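Side-chain contacts in MTH396 protein (Methanothermobacter thermautotrophicus, PDB 1NXH), which is of unknown function but belongs to the EhaM family, suggesting a possible link to archaeal energy-converting hydrogenase, and forms a disulfide-linked homodimer: residues 18-21 against 22-26; 77-80 against 81-85; 87-90 against 91-95; 105-109 against 110-114. All coordinates share one frame; numbering follows the deposited sequence.

Interaction 1: residues 18-21 against 22-26; sequences YRWQ and EDVVK
Glu-22 lies across the ring of Tyr-18, one helical turn earlier, and its side chain shows how a single glutamate can serve an aromatic neighbour and a charged one at once. Its CB starts near the Tyr-18 carbonyl, the group whose oxygen takes the Glu-22 N-H in a nearly straight bond (N to O 2.9 Å, 165°). The next carbon, CG, rests over one face of the tyrosine ring in a CH-pi contact, 3.9 Å from the centroid, and comes closest to CE1 at 3.5 Å. Tyr-18 offers that face because its CG stands opposite the backbone nitrogen (chi1 174°). Beyond CG the glutamate chain bends, and its carboxylate plane is turned 63° from the ring. OE2 stays on the tyrosine side, while OE1 pairs with Lys-26 NZ at 3.3 Å, a salt bridge whose hydrogen bond is weak.

The buried flank is apolar: Val-25 CG2 sits 4.0 Å from Trp-20 CB and near the plane of the indole at its edge. The indole is further covered by helices 5-15, 36-46 and 49-60, through Ile-14, Leu-43 and Leu-52. Trp-20 O accepts from both Val-24 N (2.7 Å) and Val-25 N (3.3 Å), the second donor standing above the carbonyl plane. Such sharing between the fourth and fifth residues onward marks a wider, pi-type turn in an amphipathic helix of an all-helical fold.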
loop_
_atom_site.group_PDB
_atom_site.type_symbol
_atom_site.label_atom_id
_atom_site.label_comp_id
_atom_site.label_asym_id
_atom_site.label_seq_id
_atom_site.Cartn_x
_atom_site.Cartn_y
_atom_site.Cartn_z
ATOM N N TYR A 18 12.053 14.381 20.109
ATOM C CA TYR A 18 12.186 12.940 20.228
ATOM C C TYR A 18 10.995 12.260 19.570
ATOM O O TYR A 18 11.156 11.421 18.680
ATOM C CB TYR A 18 12.250 12.520 21.698
ATOM C CG TYR A 18 12.235 11.008 21.916
ATOM C CD1 TYR A 18 13.353 10.219 21.598
ATOM C CD2 TYR A 18 11.111 10.365 22.454
ATOM C CE1 TYR A 18 13.357 8.836 21.814
ATOM C CE2 TYR A 18 11.103 8.978 22.671
ATOM C CZ TYR A 18 12.232 8.221 22.353
ATOM O OH TYR A 18 12.249 6.862 22.596
ATOM N N ARG A 19 9.801 12.632 20.016
ATOM C CA ARG A 19 8.590 12.040 19.489
ATOM C C ARG A 19 8.570 12.084 17.975
ATOM O O ARG A 19 8.056 11.173 17.332
ATOM C CB ARG A 19 7.366 12.738 20.070
ATOM C CG ARG A 19 7.219 14.207 19.753
ATOM C CD ARG A 19 6.051 14.733 20.562
ATOM N NE ARG A 19 5.473 15.962 20.040
ATOM C CZ ARG A 19 4.305 16.451 20.447
ATOM N NH1 ARG A 19 3.606 15.811 21.379
ATOM N NH2 ARG A 19 3.827 17.570 19.919
ATOM N N TRP A 20 9.144 13.136 17.403
ATOM C CA TRP A 20 9.192 13.270 15.953
ATOM C C TRP A 20 10.174 12.264 15.367
ATOM O O TRP A 20 9.813 11.387 14.588
ATOM C CB TRP A 20 9.618 14.694 15.562
ATOM C CG TRP A 20 8.479 15.613 15.294
ATOM C CD1 TRP A 20 7.589 16.118 16.207
ATOM C CD2 TRP A 20 8.048 16.077 14.012
ATOM N NE1 TRP A 20 6.626 16.864 15.567
ATOM C CE2 TRP A 20 6.884 16.856 14.219
ATOM C CE3 TRP A 20 8.529 15.907 12.705
ATOM C CZ2 TRP A 20 6.189 17.466 13.157
ATOM C CZ3 TRP A 20 7.835 16.511 11.650
ATOM C CH2 TRP A 20 6.678 17.281 11.885
ATOM N N GLN A 21 11.428 12.405 15.761
ATOM C CA GLN A 21 12.492 11.539 15.293
ATOM C C GLN A 21 12.124 10.067 15.319
ATOM O O GLN A 21 12.430 9.319 14.402
ATOM C CB GLN A 21 13.734 11.781 16.148
ATOM C CG GLN A 21 14.345 13.164 15.962
ATOM C CD GLN A 21 15.180 13.271 14.691
ATOM O OE1 GLN A 21 15.304 14.351 14.103
ATOM N NE2 GLN A 21 15.773 12.155 14.272
ATOM N N GLU A 22 11.451 9.660 16.377
ATOM C CA GLU A 22 11.062 8.275 16.534
ATOM C C GLU A 22 9.792 7.846 15.812
ATOM O O GLU A 22 9.684 6.701 15.389
ATOM C CB GLU A 22 10.914 7.972 18.019
ATOM C CG GLU A 22 12.216 7.747 18.725
ATOM C CD GLU A 22 12.796 6.397 18.383
ATOM O OE1 GLU A 22 13.005 6.128 17.178
ATOM O OE2 GLU A 22 13.036 5.603 19.316
ATOM N N ASP A 23 8.837 8.760 15.675
ATOM C CA ASP A 23 7.555 8.443 15.046
ATOM C C ASP A 23 7.376 8.905 13.604
ATOM O O ASP A 23 6.485 8.427 12.897
ATOM C CB ASP A 23 6.414 9.047 15.873
ATOM C CG ASP A 23 6.372 8.518 17.286
ATOM O OD1 ASP A 23 5.431 8.879 18.026
ATOM O OD2 ASP A 23 7.277 7.743 17.657
ATOM N N VAL A 24 8.227 9.814 13.156
ATOM C CA VAL A 24 8.060 10.367 11.830
ATOM C C VAL A 24 9.300 10.424 10.964
ATOM O O VAL A 24 9.416 9.714 9.968
ATOM C CB VAL A 24 7.531 11.802 11.943
ATOM C CG1 VAL A 24 7.100 12.310 10.580
ATOM C CG2 VAL A 24 6.401 11.860 12.973
ATOM N N VAL A 25 10.218 11.304 11.339
ATOM C CA VAL A 25 11.445 11.516 10.582
ATOM C C VAL A 25 12.221 10.236 10.279
ATOM O O VAL A 25 12.629 9.998 9.139
ATOM C CB VAL A 25 12.375 12.516 11.320
ATOM C CG1 VAL A 25 12.758 13.663 10.375
ATOM C CG2 VAL A 25 11.678 13.061 12.583
ATOM N N LYS A 26 12.412 9.417 11.306
ATOM C CA LYS A 26 13.145 8.163 11.182
ATOM C C LYS A 26 12.281 7.110 10.487
ATOM O O LYS A 26 12.647 6.593 9.432
ATOM C CB LYS A 26 13.560 7.695 12.581
ATOM C CG LYS A 26 14.469 6.491 12.652
ATOM C CD LYS A 26 14.860 6.202 14.109
ATOM C CE LYS A 26 15.597 7.376 14.756
ATOM N NZ LYS A 26 16.045 7.068 16.143
#

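Interaction 2: residues 77-80 against 81-85; sequences LCWL and VDVME
Trp-79 O receives the N-H of Met-84, five residues on, at 2.7 Å and 158°, with the donor in the carbonyl plane. Cys-78 O likewise takes Val-83 N at 3.0 Å, through a more bent bond, and both have the spacing of a pi-type turn. Before them, Leu-77 O holds Val-81 N at 2.9 Å in alpha-helical fashion and, weakly, Asp-82 N.

Outward, side chains pair along the helix. Trp-79 and Val-83 extend alongside one another from the same flank; CG1 of the valine, opposite its own backbone nitrogen (chi1 -176°), approaches indole CE3 to 3.9 Å. The CE methyl of Met-84, a poorly ordered selenomethionine, lies by Trp-79 CB at 3.6 Å, and Leu-77 CD2 meets Val-81 CG2 at 4.0 Å. Phe-59 of the second subunit packs on Val-83 and Met-84. With only an alanine at Val-83, the six-membered part of the indole is likely to lose its methyl neighbour, opening a gap beside that Phe-59.

Cys-78 SG forms a disulfide with Cys-66 of the second subunit. The flank of Cys-78, Val-83 and Met-84 is a dimer surface, apolar packing reinforced by a covalent bond, while Val-81 faces helix 89-104 of its own chain.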
loop_
_atom_site.group_PDB
_atom_site.type_symbol
_atom_site.label_atom_id
_atom_site.label_comp_id
_atom_site.label_asym_id
_atom_site.label_seq_id
_atom_site.Cartn_x
_atom_site.Cartn_y
_atom_site.Cartn_z
ATOM N N LEU A 77 -5.768 -7.165 -0.826
ATOM C CA LEU A 77 -7.186 -7.118 -0.555
ATOM C C LEU A 77 -7.997 -6.397 -1.599
ATOM O O LEU A 77 -9.214 -6.565 -1.664
ATOM C CB LEU A 77 -7.421 -6.516 0.810
ATOM C CG LEU A 77 -6.904 -7.466 1.877
ATOM C CD1 LEU A 77 -7.172 -6.845 3.213
ATOM C CD2 LEU A 77 -7.593 -8.816 1.766
ATOM N N CYS A 78 -7.335 -5.591 -2.416
ATOM C CA CYS A 78 -8.048 -4.896 -3.485
ATOM C C CYS A 78 -8.684 -6.003 -4.315
ATOM O O CYS A 78 -9.833 -5.900 -4.742
ATOM C CB CYS A 78 -7.072 -4.099 -4.364
ATOM S SG CYS A 78 -7.803 -3.069 -5.693
ATOM N N TRP A 79 -7.917 -7.073 -4.509
ATOM C CA TRP A 79 -8.344 -8.212 -5.306
ATOM C C TRP A 79 -9.185 -9.191 -4.535
ATOM O O TRP A 79 -10.327 -9.487 -4.905
ATOM C CB TRP A 79 -7.128 -8.950 -5.857
ATOM C CG TRP A 79 -6.380 -8.166 -6.853
ATOM C CD1 TRP A 79 -5.270 -7.403 -6.639
ATOM C CD2 TRP A 79 -6.716 -8.016 -8.232
ATOM N NE1 TRP A 79 -4.889 -6.779 -7.809
ATOM C CE2 TRP A 79 -5.763 -7.140 -8.802
ATOM C CE3 TRP A 79 -7.732 -8.537 -9.044
ATOM C CZ2 TRP A 79 -5.795 -6.772 -10.146
ATOM C CZ3 TRP A 79 -7.767 -8.176 -10.380
ATOM C CH2 TRP A 79 -6.802 -7.299 -10.921
ATOM N N LEU A 80 -8.608 -9.707 -3.464
ATOM C CA LEU A 80 -9.312 -10.679 -2.664
ATOM C C LEU A 80 -10.692 -10.237 -2.225
ATOM O O LEU A 80 -11.566 -11.063 -2.013
ATOM C CB LEU A 80 -8.469 -11.046 -1.451
ATOM C CG LEU A 80 -7.559 -12.238 -1.708
ATOM C CD1 LEU A 80 -7.179 -12.302 -3.166
ATOM C CD2 LEU A 80 -6.332 -12.119 -0.836
ATOM N N VAL A 81 -10.907 -8.937 -2.098
ATOM C CA VAL A 81 -12.199 -8.481 -1.654
ATOM C C VAL A 81 -12.924 -7.630 -2.678
ATOM O O VAL A 81 -13.845 -8.104 -3.360
ATOM C CB VAL A 81 -12.040 -7.728 -0.339
ATOM C CG1 VAL A 81 -13.383 -7.232 0.169
ATOM C CG2 VAL A 81 -11.391 -8.664 0.691
ATOM N N ASP A 82 -12.499 -6.383 -2.814
ATOM C CA ASP A 82 -13.146 -5.463 -3.737
ATOM C C ASP A 82 -13.439 -6.056 -5.117
ATOM O O ASP A 82 -14.492 -5.793 -5.704
ATOM C CB ASP A 82 -12.289 -4.204 -3.892
ATOM C CG ASP A 82 -11.772 -3.662 -2.548
ATOM O OD1 ASP A 82 -11.179 -2.557 -2.543
ATOM O OD2 ASP A 82 -11.943 -4.333 -1.501
ATOM N N VAL A 83 -12.526 -6.873 -5.633
ATOM C CA VAL A 83 -12.699 -7.449 -6.964
ATOM C C VAL A 83 -13.260 -8.859 -7.031
ATOM O O VAL A 83 -14.352 -9.072 -7.535
ATOM C CB VAL A 83 -11.375 -7.475 -7.726
ATOM C CG1 VAL A 83 -11.610 -7.969 -9.122
ATOM C CG2 VAL A 83 -10.763 -6.110 -7.749
HETATM N N MSE A 84 -12.494 -9.826 -6.548
HETATM C CA MSE A 84 -12.931 -11.209 -6.595
HETATM C C MSE A 84 -13.969 -11.549 -5.525
HETATM O O MSE A 84 -14.889 -12.329 -5.768
HETATM C CB MSE A 84 -11.711 -12.136 -6.501
HETATM C CG MSE A 84 -10.624 -11.766 -7.501
HETATM SE SE MSE A 84 -9.185 -13.041 -7.691
HETATM C CE MSE A 84 -7.944 -12.364 -6.418
ATOM N N GLU A 85 -13.848 -10.953 -4.347
ATOM C CA GLU A 85 -14.796 -11.238 -3.276
ATOM C C GLU A 85 -14.573 -12.629 -2.677
ATOM O O GLU A 85 -15.494 -13.257 -2.175
ATOM C CB GLU A 85 -16.232 -11.122 -3.786
ATOM C CG GLU A 85 -16.571 -9.780 -4.375
ATOM C CD GLU A 85 -18.045 -9.676 -4.701
ATOM O OE1 GLU A 85 -18.865 -9.870 -3.780
ATOM O OE2 GLU A 85 -18.393 -9.410 -5.873
#

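Interaction 3: residues 87-90 against 91-95; sequences ISVD and DAEAL
Ser-88 caps the N terminus of helix 89-104 by offering its OG to Asp-91 N, an N-cap bond whose exact length is uncertain because the position of OG is less sure. Ser-88 O takes Ala-92 N at 2.9 Å.

The packed side begins at Ile-87, just before the cap. Its CG2 reaches across Asp-91 CB at 3.7 Å, the two side chains crossing at about a right angle, and lies 4.3 Å from Ala-92 CB. Ile-87 and Ala-92, the residue before the N-cap and the fourth after it, occupy the positions of a hydrophobic staple. Val-81 of helix 77-83 and Leu-120 and Leu-124 of helix 109-124 also pack on Ile-87, so the helix start is wedged between two others.

The other side is looser and mostly polar. Asp-90 is exposed, and its negative charge, at the N-terminal end, would probably interact favourably with the helix dipole. Val-89, which also touches Val-81, lies alongside Glu-93 with only a distant approach, and the glutamate directs OE2 to a salt bridge with Arg-68. The backbone that carries them is regular: Glu-93 N reaches Val-89 O at 2.7 Å, with an almost straight N-H...O angle of 175°.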
loop_
_atom_site.group_PDB
_atom_site.type_symbol
_atom_site.label_atom_id
_atom_site.label_comp_id
_atom_site.label_asym_id
_atom_site.label_seq_id
_atom_site.Cartn_x
_atom_site.Cartn_y
_atom_site.Cartn_z
ATOM N N ILE A 87 -12.913 -13.076 -0.151
ATOM C CA ILE A 87 -12.973 -12.842 1.294
ATOM C C ILE A 87 -14.028 -11.817 1.734
ATOM O O ILE A 87 -14.111 -10.707 1.211
ATOM C CB ILE A 87 -11.598 -12.438 1.823
ATOM C CG1 ILE A 87 -10.710 -13.682 1.816
ATOM C CG2 ILE A 87 -11.728 -11.812 3.205
ATOM C CD1 ILE A 87 -9.350 -13.470 2.367
ATOM N N SER A 88 -14.834 -12.210 2.707
ATOM C CA SER A 88 -15.885 -11.342 3.188
ATOM C C SER A 88 -15.301 -10.070 3.731
ATOM O O SER A 88 -14.185 -10.064 4.263
ATOM C CB SER A 88 -16.675 -12.021 4.296
ATOM O OG SER A 88 -15.863 -12.181 5.440
ATOM N N VAL A 89 -16.067 -8.993 3.596
ATOM C CA VAL A 89 -15.638 -7.697 4.104
ATOM C C VAL A 89 -15.450 -7.825 5.607
ATOM O O VAL A 89 -14.484 -7.320 6.180
ATOM C CB VAL A 89 -16.693 -6.590 3.849
ATOM C CG1 VAL A 89 -16.342 -5.364 4.665
ATOM C CG2 VAL A 89 -16.740 -6.215 2.361
ATOM N N ASP A 90 -16.397 -8.514 6.232
ATOM C CA ASP A 90 -16.366 -8.729 7.664
ATOM C C ASP A 90 -15.024 -9.333 8.029
ATOM O O ASP A 90 -14.321 -8.812 8.895
ATOM C CB ASP A 90 -17.522 -9.639 8.065
ATOM C CG ASP A 90 -18.874 -9.067 7.644
ATOM O OD1 ASP A 90 -19.917 -9.635 8.023
ATOM O OD2 ASP A 90 -18.897 -8.046 6.921
ATOM N N ASP A 91 -14.662 -10.418 7.351
ATOM C CA ASP A 91 -13.377 -11.066 7.597
ATOM C C ASP A 91 -12.260 -10.032 7.437
ATOM O O ASP A 91 -11.445 -9.814 8.351
ATOM C CB ASP A 91 -13.134 -12.203 6.593
ATOM C CG ASP A 91 -13.898 -13.470 6.928
ATOM O OD1 ASP A 91 -13.932 -14.373 6.062
ATOM O OD2 ASP A 91 -14.452 -13.568 8.046
ATOM N N ALA A 92 -12.245 -9.393 6.269
ATOM C CA ALA A 92 -11.229 -8.407 5.934
ATOM C C ALA A 92 -11.015 -7.349 6.998
ATOM O O ALA A 92 -9.892 -7.133 7.459
ATOM C CB ALA A 92 -11.575 -7.743 4.607
ATOM N N GLU A 93 -12.100 -6.694 7.388
ATOM C CA GLU A 93 -12.015 -5.631 8.374
ATOM C C GLU A 93 -11.436 -6.159 9.675
ATOM O O GLU A 93 -10.499 -5.579 10.239
ATOM C CB GLU A 93 -13.392 -5.024 8.613
ATOM C CG GLU A 93 -13.350 -3.522 8.860
ATOM C CD GLU A 93 -12.963 -2.734 7.614
ATOM O OE1 GLU A 93 -13.611 -2.931 6.562
ATOM O OE2 GLU A 93 -12.021 -1.914 7.684
ATOM N N ALA A 94 -11.991 -7.273 10.139
ATOM C CA ALA A 94 -11.527 -7.908 11.368
ATOM C C ALA A 94 -10.025 -8.085 11.317
ATOM O O ALA A 94 -9.316 -7.639 12.215
ATOM C CB ALA A 94 -12.186 -9.255 11.533
ATOM N N LEU A 95 -9.557 -8.738 10.254
ATOM C CA LEU A 95 -8.138 -9.000 10.052
ATOM C C LEU A 95 -7.289 -7.737 10.100
ATOM O O LEU A 95 -6.213 -7.705 10.726
ATOM C CB LEU A 95 -7.912 -9.686 8.709
ATOM C CG LEU A 95 -6.440 -10.027 8.430
ATOM C CD1 LEU A 95 -5.908 -10.987 9.511
ATOM C CD2 LEU A 95 -6.312 -10.649 7.041
#

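Interaction 4: residues 105-109 against 110-114; sequences AGREY and SEALS
The turn between helices 89-104 and 109-124 joins two helix-end elements, a Schellman motif closing the first helix and an N-cap opening the second; across it Arg-107 and Glu-108 lean on Glu-111 and Ala-112. Gly-106, with positive phi, is the C-prime residue of the Schellman motif, in which Arg-107 N returns to Leu-102 O. Glu-108 then takes the N-cap position of the next helix, its carbonyl oxygen accepting Ala-112 N at 2.6 Å and 174°. Tyr-109 O receives Leu-113 N in the same manner.

Arg-107 crosses Glu-111 at about a right angle. Its chain bends at chi2 (-57°), bringing CD to 3.7 Å from Ala-112 CB and NE to 3.3 Å from Glu-111 CB. Glu-111 OE1 then stands 3.8 Å above the guanidinium plane, over its centre, and the two flat groups are turned 54° apart. No N-H is aimed at that oxygen, so any attraction is probably one of charge, beyond salt-bridge range. OE2, meanwhile, faces a like charge, Glu-108 OE2 at 4.5 Å. Were Arg-107 cut back to an alanine, Glu-111 would probably lose its compensating charge beside Glu-108, and the methyl of Ala-112 its cover.

On the inner side Leu-113 lies over part of one face of the Tyr-109 ring, with CB offset toward the rim and CD1 at 3.8 Å from CE2. The phenol OH is hydrogen-bonded to Asp-74 of helix 63-74. The chemistry therefore divides: diffuse electrostatics on the polar flank, and a directed bond combined with apolar packing on the inner one.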
loop_
_atom_site.group_PDB
_atom_site.type_symbol
_atom_site.label_atom_id
_atom_site.label_comp_id
_atom_site.label_asym_id
_atom_site.label_seq_id
_atom_site.Cartn_x
_atom_site.Cartn_y
_atom_site.Cartn_z
ATOM N N ALA A 105 0.757 -1.370 18.736
ATOM C CA ALA A 105 1.274 -1.674 20.052
ATOM C C ALA A 105 2.771 -1.917 20.003
ATOM O O ALA A 105 3.330 -2.514 20.913
ATOM C CB ALA A 105 0.559 -2.878 20.617
ATOM N N GLY A 106 3.418 -1.464 18.935
ATOM C CA GLY A 106 4.860 -1.630 18.823
ATOM C C GLY A 106 5.347 -2.683 17.845
ATOM O O GLY A 106 6.516 -2.662 17.436
ATOM N N ARG A 107 4.462 -3.602 17.469
ATOM C CA ARG A 107 4.827 -4.667 16.547
ATOM C C ARG A 107 5.457 -4.076 15.290
ATOM O O ARG A 107 4.957 -3.095 14.746
ATOM C CB ARG A 107 3.582 -5.479 16.183
ATOM C CG ARG A 107 3.818 -6.976 16.057
ATOM C CD ARG A 107 4.896 -7.295 15.037
ATOM N NE ARG A 107 5.133 -8.732 14.933
ATOM C CZ ARG A 107 5.557 -9.498 15.933
ATOM N NH1 ARG A 107 5.799 -8.971 17.129
ATOM N NH2 ARG A 107 5.731 -10.798 15.739
ATOM N N GLU A 108 6.567 -4.657 14.847
ATOM C CA GLU A 108 7.239 -4.188 13.642
ATOM C C GLU A 108 6.357 -4.490 12.430
ATOM O O GLU A 108 6.046 -5.655 12.168
ATOM C CB GLU A 108 8.567 -4.916 13.469
ATOM C CG GLU A 108 9.277 -4.593 12.173
ATOM C CD GLU A 108 10.193 -3.409 12.314
ATOM O OE1 GLU A 108 9.737 -2.367 12.827
ATOM O OE2 GLU A 108 11.371 -3.523 11.917
ATOM N N TYR A 109 5.970 -3.463 11.676
ATOM C CA TYR A 109 5.110 -3.689 10.510
ATOM C C TYR A 109 5.526 -4.956 9.793
ATOM O O TYR A 109 4.746 -5.896 9.660
ATOM C CB TYR A 109 5.185 -2.533 9.501
ATOM C CG TYR A 109 4.175 -2.702 8.380
ATOM C CD1 TYR A 109 2.814 -2.739 8.668
ATOM C CD2 TYR A 109 4.573 -2.909 7.053
ATOM C CE1 TYR A 109 1.873 -2.986 7.683
ATOM C CE2 TYR A 109 3.625 -3.159 6.048
ATOM C CZ TYR A 109 2.272 -3.203 6.381
ATOM O OH TYR A 109 1.292 -3.516 5.457
ATOM N N SER A 110 6.768 -4.948 9.330
ATOM C CA SER A 110 7.343 -6.064 8.621
ATOM C C SER A 110 6.848 -7.333 9.270
ATOM O O SER A 110 6.078 -8.097 8.682
ATOM C CB SER A 110 8.855 -6.002 8.732
ATOM O OG SER A 110 9.258 -4.710 9.146
ATOM N N GLU A 111 7.283 -7.553 10.500
ATOM C CA GLU A 111 6.889 -8.748 11.216
ATOM C C GLU A 111 5.376 -8.896 11.289
ATOM O O GLU A 111 4.856 -9.976 11.032
ATOM C CB GLU A 111 7.496 -8.727 12.613
ATOM C CG GLU A 111 9.021 -8.675 12.593
ATOM C CD GLU A 111 9.615 -8.302 13.940
ATOM O OE1 GLU A 111 9.194 -8.901 14.953
ATOM O OE2 GLU A 111 10.503 -7.418 13.984
ATOM N N ALA A 112 4.670 -7.814 11.614
ATOM C CA ALA A 112 3.210 -7.844 11.729
ATOM C C ALA A 112 2.499 -8.275 10.439
ATOM O O ALA A 112 1.518 -9.024 10.476
ATOM C CB ALA A 112 2.698 -6.478 12.172
ATOM N N LEU A 113 2.990 -7.800 9.301
ATOM C CA LEU A 113 2.396 -8.143 8.015
ATOM C C LEU A 113 2.481 -9.655 7.789
ATOM O O LEU A 113 1.545 -10.273 7.271
ATOM C CB LEU A 113 3.128 -7.408 6.886
ATOM C CG LEU A 113 2.334 -7.116 5.609
ATOM C CD1 LEU A 113 3.263 -6.603 4.554
ATOM C CD2 LEU A 113 1.643 -8.370 5.096
ATOM N N SER A 114 3.612 -10.244 8.173
ATOM C CA SER A 114 3.825 -11.675 8.009
ATOM C C SER A 114 2.730 -12.438 8.725
ATOM O O SER A 114 2.144 -13.362 8.162
ATOM C CB SER A 114 5.189 -12.069 8.567
ATOM O OG SER A 114 6.221 -11.362 7.902
#

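In the fold
All four contacts are local, each lying within one helix turn or helix end; none encloses or crosses another, and they follow in series along the chain. Interaction 1, in helix 18-25, stands apart on the N-terminal side, its centre 34 Å from that of interaction 2 and 32 Å from that of interaction 3, across the chain's centre. Interactions 2 and 3 touch: Leu-80 O and Ile-87 N are 3.1 Å apart, a probable hydrogen bond closing the short connection between helices 77-83 and 89-104, and Val-81 packs on Val-89 and Ala-92. Interaction 4 turns the far end of helix 89-104 into helix 109-124, which returns to pack beside interaction 3.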